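Local coordinates for D-alanyl-D-alanine carboxypeptidase (Penicillin binding protein) family protein (PDB 6OSU) that probably trims the terminal D-alanine from peptidoglycan precursor peptides, as a serine-type D-Ala-D-Ala carboxypeptidase of the S11 family, at residues N148-A151 against K152-M156; I214-R217 against K218-L221; L251-K254 against G255-F258; N263-R266 against L267-T270; L321-A324 against L325-E329. All coordinates share one frame; numbering follows the deposited sequence.

Contact 1 of 5, residues N148-A151 against K152-M156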
loop_
_atom_site.group_PDB
_atom_site.type_symbol
_atom_site.label_atom_id
_atom_site.label_comp_id
_atom_site.label_asym_id
_atom_site.label_seq_id
_atom_site.Cartn_x
_atom_site.Cartn_y
_atom_site.Cartn_z
ATOM N N ASN A 148 -5.202 12.727 -13.320
ATOM C CA ASN A 148 -6.626 12.535 -13.061
ATOM C C ASN A 148 -7.215 11.420 -13.921
ATOM O O ASN A 148 -8.124 10.711 -13.472
ATOM C CB ASN A 148 -7.374 13.852 -13.273
ATOM C CG ASN A 148 -7.056 14.878 -12.195
ATOM O OD1 ASN A 148 -6.912 14.534 -11.022
ATOM N ND2 ASN A 148 -6.929 16.137 -12.592
ATOM N N GLN A 149 -6.714 11.242 -15.146
ATOM C CA GLN A 149 -7.135 10.103 -15.959
ATOM C C GLN A 149 -6.671 8.794 -15.340
ATOM O O GLN A 149 -7.434 7.824 -15.264
ATOM C CB GLN A 149 -6.587 10.228 -17.378
ATOM C CG GLN A 149 -7.149 11.375 -18.180
ATOM C CD GLN A 149 -6.389 11.582 -19.473
ATOM O OE1 GLN A 149 -6.212 12.712 -19.928
ATOM N NE2 GLN A 149 -5.924 10.488 -20.068
ATOM N N THR A 150 -5.409 8.743 -14.913
ATOM C CA THR A 150 -4.881 7.534 -14.295
ATOM C C THR A 150 -5.648 7.193 -13.022
ATOM O O THR A 150 -5.902 6.017 -12.736
ATOM C CB THR A 150 -3.389 7.708 -14.003
ATOM O OG1 THR A 150 -2.687 7.939 -15.231
ATOM C CG2 THR A 150 -2.819 6.465 -13.331
ATOM N N ALA A 151 -6.041 8.212 -12.255
ATOM C CA ALA A 151 -6.811 7.967 -11.042
ATOM C C ALA A 151 -8.149 7.311 -11.362
ATOM O O ALA A 151 -8.560 6.363 -10.683
ATOM C CB ALA A 151 -7.014 9.273 -10.276
ATOM N N LYS A 152 -8.839 7.795 -12.402
ATOM C CA LYS A 152 -10.089 7.164 -12.817
ATOM C C LYS A 152 -9.860 5.720 -13.245
ATOM O O LYS A 152 -10.684 4.842 -12.964
ATOM C CB LYS A 152 -10.736 7.951 -13.961
ATOM C CG LYS A 152 -11.098 9.397 -13.637
ATOM C CD LYS A 152 -12.344 9.505 -12.770
ATOM C CE LYS A 152 -12.730 10.966 -12.558
ATOM N NZ LYS A 152 -13.979 11.126 -11.759
ATOM N N ALA A 153 -8.739 5.454 -13.918
ATOM C CA ALA A 153 -8.475 4.107 -14.416
ATOM C C ALA A 153 -8.182 3.126 -13.288
ATOM O O ALA A 153 -8.547 1.948 -13.385
ATOM C CB ALA A 153 -7.314 4.135 -15.408
ATOM N N ILE A 154 -7.517 3.577 -12.222
ATOM C CA ILE A 154 -7.278 2.709 -11.075
ATOM C C ILE A 154 -8.561 2.454 -10.291
ATOM O O ILE A 154 -8.651 1.467 -9.553
ATOM C CB ILE A 154 -6.184 3.324 -10.180
ATOM C CG1 ILE A 154 -4.912 3.567 -10.993
ATOM C CG2 ILE A 154 -5.864 2.426 -8.992
ATOM C CD1 ILE A 154 -3.787 4.163 -10.184
ATOM N N GLY A 155 -9.573 3.297 -10.455
ATOM C CA GLY A 155 -10.783 3.195 -9.670
ATOM C C GLY A 155 -10.858 4.153 -8.504
ATOM O O GLY A 155 -11.701 3.957 -7.619
ATOM N N MET A 156 -9.998 5.167 -8.465
ATOM C CA MET A 156 -10.036 6.205 -7.440
ATOM C C MET A 156 -11.095 7.221 -7.851
ATOM O O MET A 156 -10.804 8.242 -8.478
ATOM C CB MET A 156 -8.664 6.850 -7.280
ATOM C CG MET A 156 -7.522 5.853 -7.131
ATOM S SD MET A 156 -5.901 6.632 -7.266
ATOM C CE MET A 156 -5.996 7.820 -5.930
#
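In M156 the first torsion sets CG beside the backbone N (chi1 -49°), and with a nearly straight second torsion this brings SD alongside A151, 4.2 Å from its CB. T150 and I154 meet one turn apart: with OG1 beside the backbone N (chi1 -61°), the methyl CG2 of T150 stands opposite that nitrogen, and the extended I154 chain carries CD1 to 4.0 Å from T150 CG2. The hydroxyl T150 OG1 is thereby left to bond the carbonyl of L146 one turn earlier. Beneath these side chains the helix 140-154 comes to its end in a Schellman motif. G155 is its C-prime residue, and its positive phi is the backbone conformation that lets the chain reverse: M156 N doubles back to A151 O at 2.9 Å, and G155 N bonds K152 O at 3.1 Å while making a weak second bond to A151 O. The reversal also lays M156 CB over the last turn, 3.4 Å from A151 O. Earlier in the helix K152 N bonds N148 O, and K152 CG brushes that same carbonyl oxygen. On the inner side T150 and A151 rest on M69 and T150 and I154 on Y72, both of helix 66-79, whereas I154 and M156 lean on L182 of helix 176-189.

Contact 2 of 5, residues I214-R217 against K218-L221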
loop_
_atom_site.group_PDB
_atom_site.type_symbol
_atom_site.label_atom_id
_atom_site.label_comp_id
_atom_site.label_asym_id
_atom_site.label_seq_id
_atom_site.Cartn_x
_atom_site.Cartn_y
_atom_site.Cartn_z
ATOM N N ILE A 214 24.259 5.767 0.646
ATOM C CA ILE A 214 24.407 5.927 2.090
ATOM C C ILE A 214 25.457 4.961 2.623
ATOM O O ILE A 214 26.214 5.287 3.547
ATOM C CB ILE A 214 23.045 5.742 2.787
ATOM C CG1 ILE A 214 22.138 6.943 2.507
ATOM C CG2 ILE A 214 23.217 5.540 4.286
ATOM C CD1 ILE A 214 20.841 6.926 3.286
ATOM N N ALA A 215 25.533 3.764 2.035
ATOM C CA ALA A 215 26.572 2.815 2.419
ATOM C C ALA A 215 27.959 3.361 2.105
ATOM O O ALA A 215 28.902 3.160 2.879
ATOM C CB ALA A 215 26.349 1.476 1.718
ATOM N N ASP A 216 28.104 4.059 0.974
ATOM C CA ASP A 216 29.385 4.686 0.661
ATOM C C ASP A 216 29.725 5.790 1.652
ATOM O O ASP A 216 30.906 6.056 1.897
ATOM C CB ASP A 216 29.389 5.247 -0.761
ATOM C CG ASP A 216 29.644 4.182 -1.809
ATOM O OD1 ASP A 216 28.857 4.096 -2.776
ATOM O OD2 ASP A 216 30.625 3.422 -1.659
ATOM N N ARG A 217 28.713 6.441 2.230
ATOM C CA ARG A 217 28.988 7.467 3.230
ATOM C C ARG A 217 29.481 6.848 4.530
ATOM O O ARG A 217 30.429 7.351 5.140
ATOM C CB ARG A 217 27.743 8.313 3.489
ATOM C CG ARG A 217 28.024 9.520 4.362
ATOM C CD ARG A 217 26.804 9.966 5.147
ATOM N NE ARG A 217 27.114 11.120 5.988
ATOM C CZ ARG A 217 26.260 11.685 6.835
ATOM N NH1 ARG A 217 26.635 12.733 7.557
ATOM N NH2 ARG A 217 25.032 11.201 6.964
ATOM N N LYS A 218 28.851 5.757 4.970
ATOM C CA LYS A 218 29.261 5.112 6.211
ATOM C C LYS A 218 30.642 4.478 6.109
ATOM O O LYS A 218 31.287 4.268 7.142
ATOM C CB LYS A 218 28.226 4.065 6.627
ATOM C CG LYS A 218 26.884 4.655 7.053
ATOM C CD LYS A 218 25.833 3.568 7.243
ATOM C CE LYS A 218 24.434 4.148 7.441
ATOM N NZ LYS A 218 24.146 4.507 8.859
ATOM N N GLN A 219 31.110 4.170 4.897
ATOM C CA GLN A 219 32.480 3.690 4.732
ATOM C C GLN A 219 33.484 4.813 4.955
ATOM O O GLN A 219 34.468 4.647 5.685
ATOM C CB GLN A 219 32.671 3.091 3.339
ATOM C CG GLN A 219 31.861 1.847 3.055
ATOM C CD GLN A 219 32.149 1.290 1.675
ATOM O OE1 GLN A 219 33.218 1.522 1.113
ATOM N NE2 GLN A 219 31.192 0.558 1.118
ATOM N N CYS A 220 33.256 5.965 4.320
ATOM C CA CYS A 220 34.207 7.066 4.413
ATOM C C CYS A 220 33.950 7.933 5.637
ATOM O O CYS A 220 34.899 8.403 6.276
ATOM C CB CYS A 220 34.142 7.920 3.146
ATOM S SG CYS A 220 34.419 7.005 1.617
ATOM N N LEU A 221 32.677 8.145 5.976
ATOM C CA LEU A 221 32.253 9.072 7.021
ATOM C C LEU A 221 32.854 10.448 6.761
ATOM O O LEU A 221 33.724 10.896 7.516
ATOM C CB LEU A 221 32.652 8.551 8.405
ATOM C CG LEU A 221 31.886 7.332 8.922
ATOM C CD1 LEU A 221 32.651 6.648 10.041
ATOM C CD2 LEU A 221 30.497 7.737 9.394
#
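K218 reaches back one helical turn to I214, and its aliphatic chain can be followed along that residue. CB sits beside the peptide carbon of R217. CG, turned next to its own backbone N, lies 3.6 Å from I214 O, the carbonyl that also accepts a bond from K218 N at 3.0 Å. CD stays near that oxygen while moving outward, and CE comes to rest against the methyl I214 CG2 at 3.7 Å. A final bend (chi4 -85°) then swings NZ off the end of the isoleucine, so that the ammonium leads away and, of the side chain, it is the methylenes that touch I214. The two side chains run side by side in the same direction. On another flank of the helix D216 and Q219 also point the same way, but their planes are turned 59° apart and D216 OD2 stays 4.0 Å from Q219 NE2. Both residues look instead to K247, which bonds Q219 OE1 and forms a long, weak ion pair with D216. C220 places SG 3.6 Å from D216 O and joins C248 in a disulfide. This is i to i+4 packing on a short surface helix, 214-220, tied by that disulfide to helix 242-251.

Contact 3 of 5, residues L251-K254 against G255-F258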
loop_
_atom_site.group_PDB
_atom_site.type_symbol
_atom_site.label_atom_id
_atom_site.label_comp_id
_atom_site.label_asym_id
_atom_site.label_seq_id
_atom_site.Cartn_x
_atom_site.Cartn_y
_atom_site.Cartn_z
ATOM N N LEU A 251 34.034 10.353 -4.615
ATOM C CA LEU A 251 32.627 10.477 -4.250
ATOM C C LEU A 251 32.371 11.695 -3.373
ATOM O O LEU A 251 31.294 12.297 -3.455
ATOM C CB LEU A 251 32.156 9.212 -3.532
ATOM C CG LEU A 251 32.223 7.913 -4.335
ATOM C CD1 LEU A 251 31.897 6.717 -3.450
ATOM C CD2 LEU A 251 31.284 7.974 -5.530
ATOM N N PHE A 252 33.336 12.066 -2.535
ATOM C CA PHE A 252 33.235 13.241 -1.673
ATOM C C PHE A 252 34.465 14.104 -1.909
ATOM O O PHE A 252 35.427 14.057 -1.129
ATOM C CB PHE A 252 33.122 12.847 -0.200
ATOM C CG PHE A 252 31.945 11.970 0.108
ATOM C CD1 PHE A 252 30.695 12.519 0.345
ATOM C CD2 PHE A 252 32.091 10.593 0.171
ATOM C CE1 PHE A 252 29.609 11.711 0.637
ATOM C CE2 PHE A 252 31.010 9.782 0.463
ATOM C CZ PHE A 252 29.767 10.343 0.696
ATOM N N PRO A 253 34.475 14.901 -2.985
ATOM C CA PRO A 253 35.631 15.775 -3.248
ATOM C C PRO A 253 35.828 16.804 -2.146
ATOM O O PRO A 253 35.124 16.769 -1.135
ATOM C CB PRO A 253 35.274 16.439 -4.585
ATOM C CG PRO A 253 34.253 15.531 -5.206
ATOM C CD PRO A 253 33.470 14.977 -4.057
ATOM N N LYS A 254 36.774 17.720 -2.314
ATOM C CA LYS A 254 37.037 18.749 -1.315
ATOM C C LYS A 254 36.403 20.059 -1.764
ATOM O O LYS A 254 36.794 20.625 -2.791
ATOM C CB LYS A 254 38.540 18.913 -1.083
ATOM C CG LYS A 254 39.179 17.707 -0.402
ATOM C CD LYS A 254 40.600 17.984 0.075
ATOM C CE LYS A 254 41.630 17.657 -0.996
ATOM N NZ LYS A 254 42.918 17.216 -0.390
ATOM N N GLY A 255 35.423 20.538 -0.996
ATOM C CA GLY A 255 34.732 21.771 -1.300
ATOM C C GLY A 255 33.382 21.601 -1.964
ATOM O O GLY A 255 32.662 22.595 -2.125
ATOM N N ASP A 256 33.020 20.381 -2.355
ATOM C CA ASP A 256 31.721 20.137 -2.968
ATOM C C ASP A 256 30.599 20.320 -1.953
ATOM O O ASP A 256 30.710 19.907 -0.797
ATOM C CB ASP A 256 31.680 18.728 -3.558
ATOM C CG ASP A 256 32.356 18.644 -4.913
ATOM O OD1 ASP A 256 31.701 18.194 -5.877
ATOM O OD2 ASP A 256 33.531 19.056 -5.019
ATOM N N ASN A 257 29.511 20.944 -2.387
ATOM C CA ASN A 257 28.383 21.202 -1.504
ATOM C C ASN A 257 27.469 19.986 -1.456
ATOM O O ASN A 257 27.050 19.474 -2.498
ATOM C CB ASN A 257 27.598 22.430 -1.959
ATOM C CG ASN A 257 26.425 22.730 -1.051
ATOM O OD1 ASN A 257 26.597 23.257 0.046
ATOM N ND2 ASN A 257 25.223 22.398 -1.506
ATOM N N PHE A 258 27.152 19.541 -0.246
ATOM C CA PHE A 258 26.310 18.374 -0.033
ATOM C C PHE A 258 25.111 18.742 0.827
ATOM O O PHE A 258 25.241 19.478 1.812
ATOM C CB PHE A 258 27.092 17.244 0.637
ATOM C CG PHE A 258 27.760 16.307 -0.326
ATOM C CD1 PHE A 258 28.967 16.638 -0.914
ATOM C CD2 PHE A 258 27.184 15.085 -0.629
ATOM C CE1 PHE A 258 29.586 15.772 -1.794
ATOM C CE2 PHE A 258 27.797 14.213 -1.509
ATOM C CZ PHE A 258 29.003 14.558 -2.089
#
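F258 brings its ring across the turn to F252, while P253 and D256 meet nearer the tip. The F258 ring enters with CZ leading: this atom is 3.6 Å from F252 CD1, which stands over one face of F258. With centroids 5.2 Å apart and planes inclined by 35°, the rings form an oblique pair, and their side chains cross at about a right angle. L251 O lies at the edge of the F258 ring, 3.5 Å from CZ, where the ring hydrogens present a slightly positive rim to the carbonyl. K254 and G255 form the apex, K254 CB lying 3.5 Å from G255 N; G255, with positive phi, turns the chain there, beyond both pairs. P253 meets D256 through the methylenes of its ring. The carboxylate oxygen D256 OD2 approaches P253 CB to 3.2 Å, and D256 CG lies 3.7 Å from P253 CG. D256 OD1 has a weak hydrogen bond to N205 ND2. The turn joins helix 242-251 to strand 258-262. F252 and F258 both pack on V203 of strand 201-205 and V212 of strand 210-212, and F252 also reaches R217 of helix 214-220.

Contact 4 of 5, residues N263-R266 against L267-T270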
loop_
_atom_site.group_PDB
_atom_site.type_symbol
_atom_site.label_atom_id
_atom_site.label_comp_id
_atom_site.label_asym_id
_atom_site.label_seq_id
_atom_site.Cartn_x
_atom_site.Cartn_y
_atom_site.Cartn_z
ATOM N N ASN A 263 14.636 10.434 5.182
ATOM C CA ASN A 263 13.239 10.150 4.900
ATOM C C ASN A 263 12.417 10.453 6.144
ATOM O O ASN A 263 12.714 9.954 7.233
ATOM C CB ASN A 263 13.070 8.689 4.482
ATOM C CG ASN A 263 11.687 8.385 3.929
ATOM O OD1 ASN A 263 10.699 9.030 4.283
ATOM N ND2 ASN A 263 11.614 7.391 3.055
ATOM N N ARG A 264 11.390 11.280 5.985
ATOM C CA ARG A 264 10.596 11.724 7.121
ATOM C C ARG A 264 9.477 10.759 7.476
ATOM O O ARG A 264 8.641 11.087 8.323
ATOM C CB ARG A 264 10.036 13.124 6.862
ATOM C CG ARG A 264 11.085 14.200 7.094
ATOM C CD ARG A 264 10.534 15.608 7.016
ATOM N NE ARG A 264 9.479 15.867 7.987
ATOM C CZ ARG A 264 8.834 17.024 8.067
ATOM N NH1 ARG A 264 7.883 17.205 8.974
ATOM N NH2 ARG A 264 9.141 18.002 7.227
ATOM N N ASN A 265 9.445 9.581 6.860
ATOM C CA ASN A 265 8.564 8.510 7.316
ATOM C C ASN A 265 9.270 7.813 8.472
ATOM O O ASN A 265 10.100 6.921 8.282
ATOM C CB ASN A 265 8.235 7.547 6.183
ATOM C CG ASN A 265 7.303 6.434 6.619
ATOM O OD1 ASN A 265 6.726 6.481 7.705
ATOM N ND2 ASN A 265 7.148 5.424 5.769
ATOM N N ARG A 266 8.929 8.235 9.693
ATOM C CA ARG A 266 9.592 7.708 10.881
ATOM C C ARG A 266 9.407 6.203 11.017
ATOM O O ARG A 266 10.233 5.530 11.645
ATOM C CB ARG A 266 9.066 8.420 12.128
ATOM C CG ARG A 266 9.450 9.889 12.223
ATOM C CD ARG A 266 10.956 10.038 12.219
ATOM N NE ARG A 266 11.585 9.106 13.152
ATOM C CZ ARG A 266 12.889 8.856 13.197
ATOM N NH1 ARG A 266 13.714 9.470 12.359
ATOM N NH2 ARG A 266 13.367 7.989 14.078
ATOM N N LEU A 267 8.337 5.657 10.432
ATOM C CA LEU A 267 8.048 4.233 10.569
ATOM C C LEU A 267 9.177 3.361 10.036
ATOM O O LEU A 267 9.368 2.238 10.518
ATOM C CB LEU A 267 6.741 3.897 9.850
ATOM C CG LEU A 267 5.502 3.685 10.718
ATOM C CD1 LEU A 267 5.237 4.900 11.587
ATOM C CD2 LEU A 267 4.300 3.379 9.841
ATOM N N LEU A 268 9.928 3.851 9.043
ATOM C CA LEU A 268 11.044 3.076 8.506
ATOM C C LEU A 268 12.028 2.691 9.601
ATOM O O LEU A 268 12.575 1.583 9.593
ATOM C CB LEU A 268 11.764 3.867 7.414
ATOM C CG LEU A 268 11.014 4.157 6.119
ATOM C CD1 LEU A 268 11.939 4.872 5.147
ATOM C CD2 LEU A 268 10.470 2.871 5.517
ATOM N N PHE A 269 12.259 3.590 10.554
ATOM C CA PHE A 269 13.239 3.366 11.608
ATOM C C PHE A 269 12.648 2.673 12.827
ATOM O O PHE A 269 13.369 1.951 13.528
ATOM C CB PHE A 269 13.863 4.699 12.037
ATOM C CG PHE A 269 14.280 5.576 10.887
ATOM C CD1 PHE A 269 15.583 5.553 10.413
ATOM C CD2 PHE A 269 13.366 6.425 10.276
ATOM C CE1 PHE A 269 15.966 6.357 9.353
ATOM C CE2 PHE A 269 13.741 7.229 9.216
ATOM C CZ PHE A 269 15.044 7.197 8.755
ATOM N N THR A 270 11.358 2.870 13.098
ATOM C CA THR A 270 10.737 2.396 14.330
ATOM C C THR A 270 9.933 1.114 14.154
ATOM O O THR A 270 10.027 0.216 14.996
ATOM C CB THR A 270 9.831 3.486 14.915
ATOM O OG1 THR A 270 8.796 3.813 13.979
ATOM C CG2 THR A 270 10.641 4.737 15.224
#
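R266 O is gripped by three donors from the first turn of helix 267-270. T270 N approaches in the carbonyl plane at 3.2 Å, F269 N comes from above that plane at 3.0 Å, and the hydroxyl T270 OG1 adds a further bond at 3.2 Å. T270 can use its hydroxyl because OG1 is turned between its own backbone N and carbonyl carbon (chi1 61°), facing back down the helix. Just before the turn, N265 caps the helix: its OD1 accepts from L267 N at 3.3 Å, with the donor well above the amide plane, while N265 O receives L268 N. An Asx turn leads up to this cap, N263 OD1 taking the amide of N265 at 2.9 Å. The guanidinium of R266, folded back by bends at its second and third torsions, lies flat on F269 with centres 4.5 Å apart and planes 7° apart. NH1 is over one face of the ring, whose edge meets N263 O. L268 CD1 also approaches N263 ND2 to 3.3 Å, an amide nitrogen bonded to D199 O. R266 and L267 also touch D314 of helix 310-327. The N265 side chain thus serves the amide of L267, backbone carbonyls take the next three, and the cation-pi stack holds the guanidinium against one face of F269, probably fixing its orientation.

Contact 5 of 5, residues L321-A324 against L325-E329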
loop_
_atom_site.group_PDB
_atom_site.type_symbol
_atom_site.label_atom_id
_atom_site.label_comp_id
_atom_site.label_asym_id
_atom_site.label_seq_id
_atom_site.Cartn_x
_atom_site.Cartn_y
_atom_site.Cartn_z
ATOM N N LEU A 321 -1.227 -0.745 11.793
ATOM C CA LEU A 321 -0.432 -1.810 11.190
ATOM C C LEU A 321 -0.196 -2.953 12.172
ATOM O O LEU A 321 -0.274 -4.129 11.797
ATOM C CB LEU A 321 0.901 -1.256 10.690
ATOM C CG LEU A 321 0.817 -0.291 9.507
ATOM C CD1 LEU A 321 2.180 0.308 9.217
ATOM C CD2 LEU A 321 0.264 -1.000 8.273
ATOM N N ARG A 322 0.098 -2.626 13.432
ATOM C CA ARG A 322 0.299 -3.664 14.442
ATOM C C ARG A 322 -0.988 -4.439 14.698
ATOM O O ARG A 322 -0.963 -5.664 14.872
ATOM C CB ARG A 322 0.811 -3.031 15.733
ATOM C CG ARG A 322 1.138 -4.016 16.836
ATOM C CD ARG A 322 1.417 -3.292 18.148
ATOM N NE ARG A 322 1.882 -1.921 17.939
ATOM C CZ ARG A 322 1.217 -0.833 18.326
ATOM N NH1 ARG A 322 0.054 -0.949 18.958
ATOM N NH2 ARG A 322 1.718 0.373 18.089
ATOM N N TYR A 323 -2.122 -3.736 14.722
ATOM C CA TYR A 323 -3.410 -4.387 14.942
ATOM C C TYR A 323 -3.734 -5.368 13.820
ATOM O O TYR A 323 -4.175 -6.496 14.078
ATOM C CB TYR A 323 -4.492 -3.315 15.081
ATOM C CG TYR A 323 -5.921 -3.793 14.980
ATOM C CD1 TYR A 323 -6.572 -4.343 16.078
ATOM C CD2 TYR A 323 -6.634 -3.658 13.793
ATOM C CE1 TYR A 323 -7.887 -4.767 15.991
ATOM C CE2 TYR A 323 -7.947 -4.078 13.695
ATOM C CZ TYR A 323 -8.568 -4.631 14.796
ATOM O OH TYR A 323 -9.876 -5.045 14.696
ATOM N N ALA A 324 -3.504 -4.966 12.566
ATOM C CA ALA A 324 -3.806 -5.847 11.441
ATOM C C ALA A 324 -2.843 -7.027 11.375
ATOM O O ALA A 324 -3.264 -8.166 11.141
ATOM C CB ALA A 324 -3.773 -5.061 10.132
ATOM N N LEU A 325 -1.549 -6.777 11.584
ATOM C CA LEU A 325 -0.551 -7.830 11.415
ATOM C C LEU A 325 -0.640 -8.893 12.504
ATOM O O LEU A 325 -0.254 -10.046 12.273
ATOM C CB LEU A 325 0.851 -7.221 11.392
ATOM C CG LEU A 325 1.243 -6.447 10.132
ATOM C CD1 LEU A 325 2.439 -5.546 10.406
ATOM C CD2 LEU A 325 1.549 -7.409 8.993
ATOM N N SER A 326 -1.143 -8.540 13.687
ATOM C CA SER A 326 -1.145 -9.459 14.817
ATOM C C SER A 326 -2.487 -10.140 15.058
ATOM O O SER A 326 -2.540 -11.109 15.822
ATOM C CB SER A 326 -0.725 -8.726 16.095
ATOM O OG SER A 326 -1.723 -7.800 16.483
ATOM N N LYS A 327 -3.570 -9.668 14.443
ATOM C CA LYS A 327 -4.884 -10.238 14.697
ATOM C C LYS A 327 -5.544 -10.848 13.470
ATOM O O LYS A 327 -6.620 -11.440 13.602
ATOM C CB LYS A 327 -5.814 -9.176 15.303
ATOM C CG LYS A 327 -5.248 -8.548 16.562
ATOM C CD LYS A 327 -6.328 -8.181 17.555
ATOM C CE LYS A 327 -5.764 -8.165 18.968
ATOM N NZ LYS A 327 -5.260 -9.510 19.367
ATOM N N TYR A 328 -4.932 -10.750 12.292
ATOM C CA TYR A 328 -5.561 -11.195 11.057
ATOM C C TYR A 328 -4.660 -12.188 10.334
ATOM O O TYR A 328 -3.528 -12.461 10.744
ATOM C CB TYR A 328 -5.911 -10.004 10.159
ATOM C CG TYR A 328 -7.138 -9.265 10.630
ATOM C CD1 TYR A 328 -8.398 -9.604 10.157
ATOM C CD2 TYR A 328 -7.041 -8.243 11.566
ATOM C CE1 TYR A 328 -9.529 -8.939 10.589
ATOM C CE2 TYR A 328 -8.169 -7.571 12.007
ATOM C CZ TYR A 328 -9.410 -7.926 11.513
ATOM O OH TYR A 328 -10.535 -7.264 11.946
ATOM N N GLU A 329 -5.180 -12.717 9.231
ATOM C CA GLU A 329 -4.614 -13.886 8.577
ATOM C C GLU A 329 -5.274 -14.042 7.217
ATOM O O GLU A 329 -6.474 -13.785 7.079
ATOM C CB GLU A 329 -4.849 -15.134 9.437
ATOM C CG GLU A 329 -3.910 -16.287 9.188
ATOM C CD GLU A 329 -3.946 -17.294 10.323
ATOM O OE1 GLU A 329 -4.987 -17.960 10.498
ATOM O OE2 GLU A 329 -2.939 -17.402 11.058
#
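Y323 presents the face of its ring to the edge of Y328, five residues further along the chain. The pair is an offset edge-to-face contact, with centroids 5.9 Å apart and planes at 69°. Y328 CE2 does the touching, 3.9 Å from Y323 CE2, and Y323 OH ends 3.6 Å from Y328 OH. Y323 swings its ring opposite the backbone N (chi1 166°), which makes it stand out from the helix, where Y328 folds back to meet it. K327 adds an aliphatic neighbour: its CD lies 4.1 Å from Y323 CE1, on a chain that crosses the tyrosine at about a right angle, while its ammonium leads away. The Y328 ring also brings its edge close to A324 O. Behind these side chains the backbone bonds weaken toward the helix end. L325 N keeps a good bond to L321 O, but K327 N to Y323 O and Y328 N to A324 O are both weak. R322 O takes two donors from S326, on opposite faces of its plane, the backbone N at 3.1 Å and OG at 2.8 Å. Here helix 310-327 passes directly into strand 328-334, with E329 pairing to V368 of strand 364-369. A324, L325 and Y328 pack on F300 of strand 298-307, L321 and L325 on A293 of strand 288-295, and A324 and Y328 on V51 of strand 50-54.

Overall arrangement
Contacts 2 and 3 lie side by side, their centres 13 Å apart, and D216 CG meets L251 CD1 at 3.8 Å. Contacts 4 and 5 join through L267 CD2 and L321 CD1, also 3.8 Å apart, which links the short helix 267-270 to helix 310-327. Contact 1 stands apart, about 18 Å from contacts 4 and 5 at the nearest atoms and across the chain's centre from both. The predicted active site falls nearer contacts 1 and 4: the N263 side chain is about 8 Å from that of S124 and about 7 Å from that of K278, and the M156 side chain about 12 Å from that of K67.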